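PDB 1VPY: PROTEIN (hypothetical protein EF0366) from Enterococcus faecalis, which is of unknown function but adopts a TIM-barrel fold as a member of the DUF72 family. Local coordinates for residues M169-P182 against Y194-R208. Sequence-based numbering, arbitrary orientation.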
loop_
_atom_site.group_PDB
_atom_site.type_symbol
_atom_site.label_atom_id
_atom_site.label_comp_id
_atom_site.label_asym_id
_atom_site.label_seq_id
_atom_site.Cartn_x
_atom_site.Cartn_y
_atom_site.Cartn_z
HETATM N N MSE A 169 -1.642 -15.383 4.402
HETATM C CA MSE A 169 -1.582 -14.353 3.368
HETATM C C MSE A 169 -1.400 -14.979 1.991
HETATM O O MSE A 169 -2.067 -14.586 1.038
HETATM C CB MSE A 169 -0.460 -13.353 3.655
HETATM C CG MSE A 169 -0.584 -12.617 4.990
HETATM SE SE MSE A 169 -2.056 -11.314 5.082
HETATM C CE MSE A 169 -1.985 -10.853 7.008
ATOM N N LYS A 170 -0.498 -15.956 1.897
ATOM C CA LYS A 170 -0.310 -16.730 0.668
ATOM C C LYS A 170 -1.598 -17.418 0.213
ATOM O O LYS A 170 -2.007 -17.259 -0.938
ATOM C CB LYS A 170 0.797 -17.774 0.824
ATOM C CG LYS A 170 2.083 -17.451 0.102
ATOM C CD LYS A 170 2.584 -18.663 -0.665
ATOM C CE LYS A 170 4.019 -18.479 -1.143
ATOM N NZ LYS A 170 4.982 -18.693 -0.033
ATOM N N GLU A 171 -2.231 -18.171 1.115
ATOM C CA GLU A 171 -3.478 -18.885 0.813
ATOM C C GLU A 171 -4.578 -17.985 0.267
ATOM O O GLU A 171 -5.369 -18.413 -0.567
ATOM C CB GLU A 171 -4.001 -19.623 2.042
ATOM C CG GLU A 171 -3.380 -20.990 2.267
ATOM C CD GLU A 171 -3.591 -21.503 3.685
ATOM O OE1 GLU A 171 -4.243 -20.795 4.490
ATOM O OE2 GLU A 171 -3.095 -22.613 3.995
ATOM N N ASN A 172 -4.625 -16.741 0.735
ATOM C CA ASN A 172 -5.645 -15.796 0.299
ATOM C C ASN A 172 -5.178 -14.857 -0.804
ATOM O O ASN A 172 -5.876 -13.909 -1.141
ATOM C CB ASN A 172 -6.154 -14.990 1.489
ATOM C CG ASN A 172 -6.945 -15.834 2.463
ATOM O OD1 ASN A 172 -8.046 -16.293 2.158
ATOM N ND2 ASN A 172 -6.385 -16.045 3.644
ATOM N N GLN A 173 -4.005 -15.141 -1.369
ATOM C CA GLN A 173 -3.362 -14.289 -2.379
ATOM C C GLN A 173 -3.231 -12.826 -1.929
ATOM O O GLN A 173 -3.254 -11.907 -2.753
ATOM C CB GLN A 173 -4.080 -14.369 -3.737
ATOM C CG GLN A 173 -4.078 -15.736 -4.399
ATOM C CD GLN A 173 -5.352 -16.528 -4.132
ATOM O OE1 GLN A 173 -6.321 -16.017 -3.564
ATOM N NE2 GLN A 173 -5.359 -17.785 -4.558
ATOM N N PHE A 174 -3.110 -12.611 -0.621
ATOM C CA PHE A 174 -2.896 -11.268 -0.099
ATOM C C PHE A 174 -1.441 -10.896 -0.315
ATOM O O PHE A 174 -0.544 -11.713 -0.078
ATOM C CB PHE A 174 -3.241 -11.181 1.389
ATOM C CG PHE A 174 -4.718 -11.086 1.677
ATOM C CD1 PHE A 174 -5.565 -10.343 0.857
ATOM C CD2 PHE A 174 -5.256 -11.712 2.798
ATOM C CE1 PHE A 174 -6.936 -10.249 1.134
ATOM C CE2 PHE A 174 -6.619 -11.626 3.086
ATOM C CZ PHE A 174 -7.459 -10.897 2.253
ATOM N N SER A 175 -1.209 -9.677 -0.794
ATOM C CA SER A 175 0.143 -9.156 -0.921
ATOM C C SER A 175 0.515 -8.434 0.382
ATOM O O SER A 175 0.109 -7.289 0.600
ATOM C CB SER A 175 0.249 -8.227 -2.128
ATOM O OG SER A 175 1.564 -7.718 -2.241
ATOM N N LEU A 176 1.254 -9.108 1.263
ATOM C CA LEU A 176 1.558 -8.519 2.573
ATOM C C LEU A 176 2.572 -7.397 2.420
ATOM O O LEU A 176 3.693 -7.615 1.949
ATOM C CB LEU A 176 2.054 -9.560 3.571
ATOM C CG LEU A 176 2.402 -9.035 4.969
ATOM C CD1 LEU A 176 1.153 -8.615 5.755
ATOM C CD2 LEU A 176 3.190 -10.077 5.754
ATOM N N VAL A 177 2.165 -6.199 2.820
ATOM C CA VAL A 177 2.967 -5.006 2.598
ATOM C C VAL A 177 4.250 -5.016 3.426
ATOM O O VAL A 177 4.209 -5.134 4.661
ATOM C CB VAL A 177 2.143 -3.725 2.836
ATOM C CG1 VAL A 177 3.044 -2.505 2.896
ATOM C CG2 VAL A 177 1.074 -3.561 1.727
ATOM N N ILE A 178 5.391 -4.930 2.742
ATOM C CA ILE A 178 6.672 -4.848 3.432
ATOM C C ILE A 178 6.896 -3.406 3.869
ATOM O O ILE A 178 6.884 -2.494 3.031
ATOM C CB ILE A 178 7.844 -5.333 2.560
ATOM C CG1 ILE A 178 7.537 -6.727 1.995
ATOM C CG2 ILE A 178 9.127 -5.344 3.395
ATOM C CD1 ILE A 178 8.413 -7.145 0.873
ATOM N N VAL A 179 7.080 -3.203 5.177
ATOM C CA VAL A 179 7.118 -1.848 5.727
ATOM C C VAL A 179 8.423 -1.424 6.402
ATOM O O VAL A 179 8.982 -2.149 7.224
ATOM C CB VAL A 179 5.948 -1.574 6.698
ATOM C CG1 VAL A 179 4.634 -1.596 5.952
ATOM C CG2 VAL A 179 5.952 -2.566 7.882
ATOM N N ASP A 180 8.892 -0.236 6.035
ATOM C CA ASP A 180 9.918 0.454 6.799
ATOM C C ASP A 180 9.213 1.576 7.536
ATOM O O ASP A 180 8.569 2.420 6.915
ATOM C CB ASP A 180 11.014 1.014 5.895
ATOM C CG ASP A 180 12.197 1.524 6.682
ATOM O OD1 ASP A 180 12.818 0.716 7.414
ATOM O OD2 ASP A 180 12.496 2.734 6.597
ATOM N N GLU A 181 9.311 1.565 8.861
ATOM C CA GLU A 181 8.584 2.522 9.685
ATOM C C GLU A 181 9.213 2.669 11.081
ATOM O O GLU A 181 10.024 1.833 11.488
ATOM C CB GLU A 181 7.098 2.129 9.764
ATOM C CG GLU A 181 6.822 0.796 10.449
ATOM C CD GLU A 181 5.346 0.455 10.483
ATOM O OE1 GLU A 181 4.765 0.216 9.395
ATOM O OE2 GLU A 181 4.770 0.423 11.595
ATOM N N PRO A 182 8.854 3.738 11.815
ATOM C CA PRO A 182 9.442 3.989 13.129
ATOM C C PRO A 182 9.311 2.802 14.083
ATOM O O PRO A 182 8.263 2.163 14.142
ATOM C CB PRO A 182 8.627 5.173 13.643
ATOM C CG PRO A 182 8.183 5.857 12.428
ATOM C CD PRO A 182 7.880 4.782 11.460
ATOM N N TYR A 194 9.401 -10.420 2.373
ATOM C CA TYR A 194 8.931 -11.768 2.064
ATOM C C TYR A 194 7.792 -11.643 1.069
ATOM O O TYR A 194 6.913 -10.792 1.247
ATOM C CB TYR A 194 8.423 -12.462 3.339
ATOM C CG TYR A 194 7.992 -13.903 3.127
ATOM C CD1 TYR A 194 6.717 -14.213 2.638
ATOM C CD2 TYR A 194 8.862 -14.958 3.409
ATOM C CE1 TYR A 194 6.326 -15.535 2.434
ATOM C CE2 TYR A 194 8.478 -16.280 3.212
ATOM C CZ TYR A 194 7.212 -16.559 2.723
ATOM O OH TYR A 194 6.839 -17.866 2.529
ATOM N N VAL A 195 7.796 -12.484 0.034
ATOM C CA VAL A 195 6.741 -12.459 -0.987
ATOM C C VAL A 195 5.599 -13.404 -0.633
ATOM O O VAL A 195 5.788 -14.611 -0.600
ATOM C CB VAL A 195 7.276 -12.840 -2.375
ATOM C CG1 VAL A 195 6.180 -12.747 -3.402
ATOM C CG2 VAL A 195 8.432 -11.942 -2.766
ATOM N N THR A 196 4.417 -12.851 -0.370
ATOM C CA THR A 196 3.231 -13.660 -0.064
ATOM C C THR A 196 2.393 -13.879 -1.316
ATOM O O THR A 196 1.657 -14.854 -1.418
ATOM C CB THR A 196 2.343 -12.985 0.971
ATOM O OG1 THR A 196 1.989 -11.687 0.491
ATOM C CG2 THR A 196 3.068 -12.848 2.298
ATOM N N ASN A 197 2.498 -12.946 -2.256
ATOM C CA ASN A 197 1.858 -13.075 -3.547
ATOM C C ASN A 197 2.874 -12.781 -4.639
ATOM O O ASN A 197 3.200 -11.622 -4.885
ATOM C CB ASN A 197 0.657 -12.140 -3.651
ATOM C CG ASN A 197 -0.096 -12.284 -4.973
ATOM O OD1 ASN A 197 0.411 -12.857 -5.947
ATOM N ND2 ASN A 197 -1.316 -11.757 -5.010
ATOM N N PRO A 198 3.387 -13.835 -5.299
ATOM C CA PRO A 198 4.402 -13.683 -6.343
ATOM C C PRO A 198 3.986 -12.813 -7.530
ATOM O O PRO A 198 4.809 -12.562 -8.411
ATOM C CB PRO A 198 4.663 -15.127 -6.801
ATOM C CG PRO A 198 3.494 -15.901 -6.345
ATOM C CD PRO A 198 3.047 -15.250 -5.076
ATOM N N ASN A 199 2.737 -12.352 -7.552
ATOM C CA ASN A 199 2.238 -11.531 -8.660
ATOM C C ASN A 199 2.422 -10.052 -8.422
ATOM O O ASN A 199 2.366 -9.260 -9.368
ATOM C CB ASN A 199 0.764 -11.810 -8.947
ATOM C CG ASN A 199 0.553 -13.112 -9.677
ATOM O OD1 ASN A 199 1.049 -13.311 -10.790
ATOM N ND2 ASN A 199 -0.195 -14.009 -9.057
ATOM N N LEU A 200 2.623 -9.684 -7.161
ATOM C CA LEU A 200 2.849 -8.296 -6.784
ATOM C C LEU A 200 3.272 -8.157 -5.324
ATOM O O LEU A 200 2.627 -8.688 -4.417
ATOM C CB LEU A 200 1.616 -7.425 -7.075
ATOM C CG LEU A 200 0.341 -7.504 -6.232
ATOM C CD1 LEU A 200 -0.420 -6.206 -6.391
ATOM C CD2 LEU A 200 -0.539 -8.699 -6.612
ATOM N N VAL A 201 4.380 -7.452 -5.128
ATOM C CA VAL A 201 4.859 -7.082 -3.809
ATOM C C VAL A 201 4.768 -5.575 -3.687
ATOM O O VAL A 201 5.132 -4.843 -4.618
ATOM C CB VAL A 201 6.318 -7.540 -3.596
ATOM C CG1 VAL A 201 6.950 -6.862 -2.388
ATOM C CG2 VAL A 201 6.361 -9.028 -3.423
ATOM N N LEU A 202 4.266 -5.110 -2.548
ATOM C CA LEU A 202 4.235 -3.688 -2.262
ATOM C C LEU A 202 5.082 -3.364 -1.038
ATOM O O LEU A 202 4.906 -3.959 0.040
ATOM C CB LEU A 202 2.795 -3.183 -2.085
ATOM C CG LEU A 202 2.585 -1.683 -1.832
ATOM C CD1 LEU A 202 3.018 -0.835 -3.027
ATOM C CD2 LEU A 202 1.150 -1.396 -1.470
ATOM N N PHE A 203 6.002 -2.421 -1.239
ATOM C CA PHE A 203 6.788 -1.798 -0.178
ATOM C C PHE A 203 6.159 -0.469 0.161
ATOM O O PHE A 203 5.678 0.230 -0.730
ATOM C CB PHE A 203 8.197 -1.493 -0.681
ATOM C CG PHE A 203 9.116 -2.676 -0.697
ATOM C CD1 PHE A 203 9.845 -3.018 0.443
ATOM C CD2 PHE A 203 9.272 -3.432 -1.853
ATOM C CE1 PHE A 203 10.702 -4.103 0.435
ATOM C CE2 PHE A 203 10.129 -4.517 -1.874
ATOM C CZ PHE A 203 10.850 -4.854 -0.729
ATOM N N ARG A 204 6.187 -0.099 1.436
ATOM C CA ARG A 204 5.839 1.261 1.837
ATOM C C ARG A 204 6.836 1.750 2.872
ATOM O O ARG A 204 7.016 1.129 3.933
ATOM C CB ARG A 204 4.414 1.340 2.393
ATOM C CG ARG A 204 3.314 1.116 1.353
ATOM C CD ARG A 204 1.938 1.299 1.972
ATOM N NE ARG A 204 1.505 2.690 1.947
ATOM C CZ ARG A 204 0.848 3.302 2.928
ATOM N NH1 ARG A 204 0.550 2.668 4.059
ATOM N NH2 ARG A 204 0.504 4.566 2.781
ATOM N N PHE A 205 7.495 2.861 2.550
ATOM C CA PHE A 205 8.481 3.438 3.434
ATOM C C PHE A 205 7.879 4.657 4.101
ATOM O O PHE A 205 7.534 5.641 3.438
ATOM C CB PHE A 205 9.753 3.806 2.673
ATOM C CG PHE A 205 10.322 2.684 1.841
ATOM C CD1 PHE A 205 10.377 1.381 2.331
ATOM C CD2 PHE A 205 10.824 2.940 0.568
ATOM C CE1 PHE A 205 10.904 0.344 1.557
ATOM C CE2 PHE A 205 11.360 1.918 -0.208
ATOM C CZ PHE A 205 11.398 0.618 0.282
ATOM N N HIS A 206 7.745 4.574 5.418
ATOM C CA HIS A 206 7.106 5.616 6.206
ATOM C C HIS A 206 8.110 6.564 6.850
ATOM O O HIS A 206 7.714 7.548 7.476
ATOM C CB HIS A 206 6.235 4.985 7.297
ATOM C CG HIS A 206 5.094 4.176 6.765
ATOM N ND1 HIS A 206 4.007 4.746 6.138
ATOM C CD2 HIS A 206 4.876 2.839 6.757
ATOM C CE1 HIS A 206 3.164 3.795 5.771
ATOM N NE2 HIS A 206 3.669 2.630 6.134
ATOM N N GLY A 207 9.399 6.262 6.705
ATOM C CA GLY A 207 10.443 6.978 7.429
ATOM C C GLY A 207 10.594 6.442 8.840
ATOM O O GLY A 207 9.796 5.623 9.289
ATOM N N ARG A 208 11.602 6.916 9.558
ATOM C CA ARG A 208 11.949 6.299 10.833
ATOM C C ARG A 208 11.775 7.210 12.051
ATOM O O ARG A 208 12.301 6.918 13.133
ATOM C CB ARG A 208 13.361 5.718 10.763
ATOM C CG ARG A 208 13.405 4.406 10.022
ATOM C CD ARG A 208 14.780 4.096 9.503
ATOM N NE ARG A 208 14.720 3.036 8.500
ATOM C CZ ARG A 208 15.784 2.435 7.978
ATOM N NH1 ARG A 208 17.010 2.779 8.357
ATOM N NH2 ARG A 208 15.624 1.482 7.074
HETATM O O HOH W 1 7.028 -16.934 -0.600
HETATM O O HOH W 2 3.606 -6.854 -0.648
#
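I178 lies side by side with F203 where 169-182 meets 194-208, on parallel strands 178-180 and 201-205. With T196 and D180 it buries the most surface. Its CD1 sits over one face of the F203 ring, 4.0 Å from the centroid and 25° off the normal, a CH-pi contact. The same methyl touches V201 CG1. CG1 of I178 stands anti to the carbonyl carbon (chi1 -52°), which carries CD1 to the ring. Backbone bonds I178 N to L202 O, R204 N to I178 O, D180 N to R204 O and H206 N to D180 O join the strands. At their C-terminal end R208 grips D180 side-on in a salt bridge. R208 NE meets D180 OD2 on its syn lone pair at 2.9 Å, and R208 NH2 reaches D180 OD1 at 2.9 Å from above the carboxylate plane. D180 OD2 also bonds Y229. At the other end T196 OG1 donates to F174 O (2.6 Å) and accepts from L176 N (2.8 Å) in a nearly straight bond of 171°. A water stands between L176 O and L202 N in place of a direct backbone bond. It also bonds S175 OG, which donates to L200 O. Strands 175-180 and 201-205 are neighbours in the eight-stranded parallel barrel. Helix 231-245 covers F203 and F205, strand 250-255 flanks 201-205, and strand 175-180 pairs on its other edge with strand 147-150.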